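Local coordinates for protein A6 homolog (Fowlpox virus, PDB 6BR8) that binds phospholipids through the mostly helical C-terminal part present here and is probably essential for the transition from immature to mature virion, at residues Ile21-Ile25 / Ile37-Asn41; Asn155-Leu161 / Thr214-Ile218. One frame throughout, in Å; residues are numbered along the deposited sequence.

Interaction 1: residues Ile21-Ile25 / Ile37-Asn41; sequences IVSLI and ILMEN. With 6OU ([(2~{R})-1-[2-azanylethoxy(oxidanyl)phosphoryl]oxy-3-hexadecanoyloxy-propan-2-yl] (~{Z})-octadec-9-enoate), chain G.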
loop_
_atom_site.group_PDB
_atom_site.type_symbol
_atom_site.label_atom_id
_atom_site.label_comp_id
_atom_site.label_asym_id
_atom_site.label_seq_id
_atom_site.Cartn_x
_atom_site.Cartn_y
_atom_site.Cartn_z
ATOM N N ILE A 21 6.461 -14.306 -1.012
ATOM C CA ILE A 21 5.408 -14.608 -1.974
ATOM C C ILE A 21 5.630 -13.800 -3.243
ATOM O O ILE A 21 5.519 -14.318 -4.360
ATOM C CB ILE A 21 4.023 -14.313 -1.370
ATOM C CG1 ILE A 21 3.856 -15.033 -0.044
ATOM C CG2 ILE A 21 2.931 -14.727 -2.334
ATOM C CD1 ILE A 21 4.418 -16.393 -0.064
ATOM N N VAL A 22 5.970 -12.522 -3.089
ATOM C CA VAL A 22 6.088 -11.639 -4.244
ATOM C C VAL A 22 7.216 -12.097 -5.159
ATOM O O VAL A 22 7.030 -12.217 -6.375
ATOM C CB VAL A 22 6.269 -10.185 -3.775
ATOM C CG1 VAL A 22 6.656 -9.304 -4.927
ATOM C CG2 VAL A 22 4.971 -9.679 -3.138
ATOM N N SER A 23 8.388 -12.397 -4.594
ATOM C CA SER A 23 9.518 -12.827 -5.415
ATOM C C SER A 23 9.252 -14.162 -6.096
ATOM O O SER A 23 9.826 -14.429 -7.157
ATOM C CB SER A 23 10.789 -12.917 -4.572
ATOM O OG SER A 23 11.080 -11.669 -3.966
ATOM N N LEU A 24 8.398 -15.012 -5.504
ATOM C CA LEU A 24 8.011 -16.251 -6.171
ATOM C C LEU A 24 7.080 -15.980 -7.346
ATOM O O LEU A 24 7.163 -16.659 -8.375
ATOM C CB LEU A 24 7.339 -17.206 -5.186
ATOM C CG LEU A 24 8.145 -17.752 -4.003
ATOM C CD1 LEU A 24 7.245 -18.581 -3.075
ATOM C CD2 LEU A 24 9.347 -18.570 -4.479
ATOM N N ILE A 25 6.201 -14.989 -7.222
ATOM C CA ILE A 25 5.264 -14.700 -8.299
ATOM C C ILE A 25 5.956 -13.970 -9.436
ATOM O O ILE A 25 5.742 -14.291 -10.608
ATOM C CB ILE A 25 4.068 -13.908 -7.756
ATOM C CG1 ILE A 25 3.216 -14.826 -6.866
ATOM C CG2 ILE A 25 3.266 -13.311 -8.911
ATOM C CD1 ILE A 25 2.240 -14.098 -6.006
ATOM N N ILE A 37 1.289 -20.614 -6.591
ATOM C CA ILE A 37 2.035 -19.955 -5.519
ATOM C C ILE A 37 1.103 -19.253 -4.538
ATOM O O ILE A 37 1.303 -19.313 -3.318
ATOM C CB ILE A 37 3.058 -18.982 -6.125
ATOM C CG1 ILE A 37 4.123 -19.778 -6.878
ATOM C CG2 ILE A 37 3.705 -18.126 -5.043
ATOM C CD1 ILE A 37 5.211 -18.944 -7.525
ATOM N N LEU A 38 0.061 -18.599 -5.041
ATOM C CA LEU A 38 -0.885 -17.956 -4.146
ATOM C C LEU A 38 -1.687 -18.987 -3.344
ATOM O O LEU A 38 -1.855 -18.844 -2.128
ATOM C CB LEU A 38 -1.780 -17.009 -4.948
ATOM C CG LEU A 38 -1.079 -15.736 -5.414
ATOM C CD1 LEU A 38 -1.748 -15.166 -6.639
ATOM C CD2 LEU A 38 -1.027 -14.737 -4.260
HETATM N N MSE A 39 -2.174 -20.039 -4.000
HETATM C CA MSE A 39 -2.916 -21.103 -3.298
HETATM C C MSE A 39 -2.094 -21.862 -2.262
HETATM O O MSE A 39 -2.618 -22.273 -1.230
HETATM C CB MSE A 39 -3.496 -22.147 -4.257
HETATM C CG MSE A 39 -4.535 -21.677 -5.247
HETATM SE SE MSE A 39 -6.241 -21.236 -4.384
HETATM C CE MSE A 39 -6.568 -22.843 -3.267
ATOM N N GLU A 40 -0.807 -22.080 -2.527
ATOM C CA GLU A 40 -0.017 -22.784 -1.525
ATOM C C GLU A 40 0.184 -21.929 -0.283
ATOM O O GLU A 40 0.431 -22.467 0.804
ATOM N N ASN A 41 0.004 -20.613 -0.411
ATOM C CA ASN A 41 0.008 -19.684 0.714
ATOM C C ASN A 41 -1.404 -19.249 1.102
ATOM O O ASN A 41 -1.578 -18.214 1.747
ATOM C CB ASN A 41 0.874 -18.468 0.395
ATOM C CG ASN A 41 2.300 -18.852 0.115
ATOM O OD1 ASN A 41 3.139 -18.853 1.011
ATOM N ND2 ASN A 41 2.588 -19.186 -1.135
HETATM C C01 6OU G . -1.664 -9.617 3.408
HETATM C C02 6OU G . -1.491 -9.786 1.901
HETATM C C03 6OU G . -0.690 -11.032 1.536
HETATM C C04 6OU G . -0.676 -11.292 0.031
HETATM C C05 6OU G . 0.712 -11.098 -0.572
HETATM C C06 6OU G . 0.846 -11.723 -1.958
HETATM C C07 6OU G . 0.718 -10.691 -3.075
HETATM C C08 6OU G . 0.704 -11.335 -4.455
HETATM C C09 6OU G . 0.753 -10.328 -5.599
HETATM C C10 6OU G . -0.213 -10.739 -6.709
HETATM C C11 6OU G . 0.261 -10.397 -8.120
HETATM C C12 6OU G . 1.757 -10.115 -8.259
HETATM C C13 6OU G . 2.154 -9.876 -9.718
HETATM C C14 6OU G . 1.124 -10.452 -10.692
HETATM C C15 6OU G . 0.726 -9.483 -11.805
HETATM C C16 6OU G . -0.348 -8.466 -11.402
HETATM O O17 6OU G . -0.797 -8.440 -10.302
HETATM O O18 6OU G . -0.805 -7.541 -12.344
HETATM C C19 6OU G . -2.170 -7.269 -12.232
HETATM C C20 6OU G . -2.893 -8.311 -13.083
HETATM C C21 6OU G . -3.435 -7.639 -14.342
HETATM O O22 6OU G . -2.310 -7.137 -15.002
HETATM P P23 6OU G . -1.954 -7.702 -16.510
HETATM O O24 6OU G . -1.285 -6.599 -17.303
HETATM O O25 6OU G . -3.245 -8.116 -17.185
HETATM O O26 6OU G . -0.939 -9.009 -16.455
HETATM C C27 6OU G . -0.211 -9.329 -15.299
HETATM C C28 6OU G . 0.923 -10.272 -15.704
HETATM N N29 6OU G . 1.727 -10.644 -14.558
HETATM O O30 6OU G . -3.894 -9.001 -12.366
HETATM C C31 6OU G . -4.840 -8.284 -11.613
HETATM O O32 6OU G . -5.787 -7.817 -12.145
HETATM C C33 6OU G . -4.692 -8.133 -10.097
HETATM C C34 6OU G . -5.689 -9.003 -9.336
HETATM C C35 6OU G . -5.381 -9.107 -7.845
HETATM C C36 6OU G . -5.643 -10.511 -7.316
HETATM C C37 6OU G . -5.664 -10.560 -5.793
HETATM C C38 6OU G . -4.445 -11.267 -5.209
HETATM C C39 6OU G . -4.733 -11.734 -3.784
HETATM C C40 6OU G . -4.361 -10.698 -2.723
HETATM C C41 6OU G . -5.367 -10.422 -1.917
#

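Interaction 2: residues Asn155-Leu161 / Thr214-Ile218; sequences NERLHVL and TLISI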
loop_
_atom_site.group_PDB
_atom_site.type_symbol
_atom_site.label_atom_id
_atom_site.label_comp_id
_atom_site.label_asym_id
_atom_site.label_seq_id
_atom_site.Cartn_x
_atom_site.Cartn_y
_atom_site.Cartn_z
ATOM N N ASN A 155 4.169 3.541 -17.222
ATOM C CA ASN A 155 3.952 4.972 -17.355
ATOM C C ASN A 155 5.295 5.699 -17.454
ATOM O O ASN A 155 6.151 5.576 -16.577
ATOM C CB ASN A 155 3.131 5.477 -16.176
ATOM C CG ASN A 155 2.562 6.834 -16.407
ATOM O OD1 ASN A 155 3.279 7.755 -16.769
ATOM N ND2 ASN A 155 1.249 6.967 -16.232
ATOM N N GLU A 156 5.487 6.438 -18.540
ATOM C CA GLU A 156 6.760 7.078 -18.836
ATOM C C GLU A 156 6.994 8.341 -18.012
ATOM O O GLU A 156 8.137 8.648 -17.666
ATOM C CB GLU A 156 6.840 7.410 -20.323
ATOM C CG GLU A 156 8.144 8.058 -20.748
ATOM C CD GLU A 156 7.990 9.542 -21.025
ATOM O OE1 GLU A 156 6.858 10.058 -20.873
ATOM O OE2 GLU A 156 8.994 10.189 -21.402
ATOM N N ARG A 157 5.945 9.098 -17.703
ATOM C CA ARG A 157 6.161 10.264 -16.869
ATOM C C ARG A 157 6.529 9.828 -15.469
ATOM O O ARG A 157 7.416 10.419 -14.847
ATOM C CB ARG A 157 4.932 11.161 -16.868
ATOM C CG ARG A 157 4.587 11.772 -18.224
ATOM C CD ARG A 157 3.243 12.457 -18.149
ATOM N NE ARG A 157 3.272 13.617 -17.260
ATOM C CZ ARG A 157 2.206 14.108 -16.636
ATOM N NH1 ARG A 157 1.025 13.531 -16.790
ATOM N NH2 ARG A 157 2.322 15.176 -15.858
ATOM N N LEU A 158 5.902 8.755 -14.998
ATOM C CA LEU A 158 6.246 8.172 -13.707
ATOM C C LEU A 158 7.695 7.691 -13.694
ATOM O O LEU A 158 8.414 7.830 -12.693
ATOM C CB LEU A 158 5.288 7.017 -13.424
ATOM C CG LEU A 158 4.859 6.712 -12.002
ATOM C CD1 LEU A 158 4.262 7.966 -11.387
ATOM C CD2 LEU A 158 3.840 5.573 -12.030
ATOM N N HIS A 159 8.142 7.111 -14.799
ATOM C CA HIS A 159 9.508 6.608 -14.838
ATOM C C HIS A 159 10.492 7.763 -14.796
ATOM O O HIS A 159 11.509 7.714 -14.085
ATOM C CB HIS A 159 9.725 5.769 -16.091
ATOM C CG HIS A 159 11.046 5.084 -16.119
ATOM N ND1 HIS A 159 11.882 5.122 -17.215
ATOM C CD2 HIS A 159 11.687 4.348 -15.184
ATOM C CE1 HIS A 159 12.979 4.433 -16.955
ATOM N NE2 HIS A 159 12.888 3.953 -15.728
ATOM N N VAL A 160 10.180 8.826 -15.534
ATOM C CA VAL A 160 10.995 10.027 -15.490
ATOM C C VAL A 160 11.040 10.581 -14.072
ATOM O O VAL A 160 12.122 10.813 -13.513
ATOM C CB VAL A 160 10.470 11.052 -16.504
ATOM C CG1 VAL A 160 11.176 12.370 -16.328
ATOM C CG2 VAL A 160 10.681 10.507 -17.921
ATOM N N LEU A 161 9.872 10.746 -13.447
ATOM C CA LEU A 161 9.841 11.326 -12.116
ATOM C C LEU A 161 10.625 10.451 -11.125
ATOM O O LEU A 161 11.434 10.957 -10.343
ATOM C CB LEU A 161 8.389 11.530 -11.675
ATOM C CG LEU A 161 8.187 11.845 -10.180
ATOM C CD1 LEU A 161 8.879 13.174 -9.876
ATOM C CD2 LEU A 161 6.715 11.848 -9.764
ATOM N N THR A 214 4.005 17.649 -10.721
ATOM C CA THR A 214 4.136 16.434 -11.512
ATOM C C THR A 214 3.376 15.261 -10.902
ATOM O O THR A 214 2.648 14.553 -11.597
ATOM C CB THR A 214 5.603 16.091 -11.659
ATOM O OG1 THR A 214 6.234 17.188 -12.341
ATOM C CG2 THR A 214 5.742 14.790 -12.466
ATOM N N LEU A 215 3.555 14.998 -9.607
ATOM C CA LEU A 215 3.000 13.751 -9.090
ATOM C C LEU A 215 1.474 13.763 -9.164
ATOM O O LEU A 215 0.844 12.790 -9.584
ATOM C CB LEU A 215 3.462 13.510 -7.656
ATOM C CG LEU A 215 2.786 12.252 -7.117
ATOM C CD1 LEU A 215 3.285 11.030 -7.835
ATOM C CD2 LEU A 215 3.035 12.174 -5.618
ATOM N N ILE A 216 0.866 14.860 -8.720
ATOM C CA ILE A 216 -0.584 14.994 -8.794
ATOM C C ILE A 216 -1.043 14.881 -10.240
ATOM O O ILE A 216 -1.977 14.134 -10.559
ATOM C CB ILE A 216 -1.013 16.331 -8.180
ATOM C CG1 ILE A 216 -0.638 16.368 -6.697
ATOM C CG2 ILE A 216 -2.522 16.621 -8.463
ATOM C CD1 ILE A 216 -1.478 15.478 -5.829
ATOM N N SER A 217 -0.408 15.647 -11.129
ATOM C CA SER A 217 -0.780 15.623 -12.539
ATOM C C SER A 217 -0.788 14.208 -13.088
ATOM O O SER A 217 -1.793 13.759 -13.638
ATOM C CB SER A 217 0.184 16.465 -13.349
ATOM O OG SER A 217 -0.002 16.229 -14.728
ATOM N N ILE A 218 0.330 13.487 -12.931
ATOM C CA ILE A 218 0.421 12.110 -13.406
ATOM C C ILE A 218 -0.729 11.277 -12.867
ATOM O O ILE A 218 -1.454 10.626 -13.627
ATOM C CB ILE A 218 1.769 11.498 -13.002
ATOM C CG1 ILE A 218 2.882 11.997 -13.922
ATOM C CG2 ILE A 218 1.669 9.979 -12.977
ATOM C CD1 ILE A 218 4.242 11.549 -13.474
#

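Interaction 1: residues Ile21-Ile25 / Ile37-Asn41
Ile21, Leu24 and Ile25 meet Ile37, Leu38 and Asn41 across a helical hairpin, in which helix 5-26 turns back through a short link into helix 31-40. It illustrates how a seam between helices can double as the wall of a lipid pocket. Ile37 packs against both Leu24 and Ile25: its CD1 lies on Leu24 CB at 3.6 Å, while its CG2 lies 3.8 Å from Ile25 CG1. Ile25 and Leu38 meet at about a right angle, with Ile25 CD1 3.7 Å from Leu38 CG. Ile25 CD1 also touches C08 of the palmitoyl chain of a bound phosphatidylethanolamine, at 3.5 Å. With CG2 anti to the backbone N (chi1 -70°), Ile25 turns its second branch to the lipid as well, 3.6 Å from C12. Ile21 CG2 continues this greasy strip, 3.7 Å from lipid C06, and Leu38 CD2 lies 3.8 Å from C08. At the far end Ile21 CD1 lies beside the Asn41 amide, whose ND2 points back to Ile37 O; both approaches are modelled too close to be read in detail. Tyr113 and Phe116 of helix 112-120 pack on this hairpin too. Ile21, Ile25 and Leu38 thus make this antiparallel helical hairpin part of the lipid pocket's wall.

Interaction 2: residues Asn155-Leu161 / Thr214-Ile218
Ile218 inserts its side chain between Arg157 and Leu158 and forms the tightly packed apolar part of the contact, a clear instance of two antiparallel helices joined chiefly by one well-placed branched residue. The segments run at 162° to each other with their axes 10.4 Å apart. Ile218 CD1 reaches right down to the backbone of the opposing helix, 3.6 Å from Leu158 N, and also meets Arg157 CB at 3.5 Å. Its other branch, CG2, packs against Leu158 CD1 at 3.6 Å. Toward Leu161 the fit is looser: its CD2 is shared between Leu215 CD1, 4.0 Å away, and Thr214 CG2 at a similar distance.

The solvent side is closed by Arg157. Bent at chi3 (66°), its chain folds over Ile218, so that one guanidinium face rests on Ile218 CG1, 3.5 Å from CZ. An edge of the same group gives a hydrogen bond from NH2 to Ser217 OG, 2.8 Å long and nearly straight at 174°. Stacked on one side and tethered at the edge, the group has both its tilt and its rotation defined, although the residue is exposed.

Asn155 N-caps helix 156-170: its OD1 accepts weak bonds from the amides of Arg157 and Leu158, while its ND2 is held by Glu151. Beyond the contact, Leu158 comes close to a bound phosphatidylethanolamine and Leu215 packs on Phe241 of helix 237-249; helix 212-225 itself leads into strand 228-230, which pairs with strand 101-103.

The two contacts follow one another in series, interaction 1 closing at the end of helix 31-40 before interaction 2 opens. Their centres lie 30 Å apart, and their nearest atoms remain about 17 Å from each other; they do not touch, and their segments lie on four different helices, 5-26, 31-40, 156-170 and 212-225. Each sits about 18 Å from the centre of this predominantly helical chain. They differ in reach: interaction 1 joins neighbours in sequence, whereas interaction 2 brings helix 156-170 against helix 212-225 across more than fifty residues. The general lesson is modest: interaction 1 lines a lipid pocket directly, whereas interaction 2 borders bound lipid through Leu158.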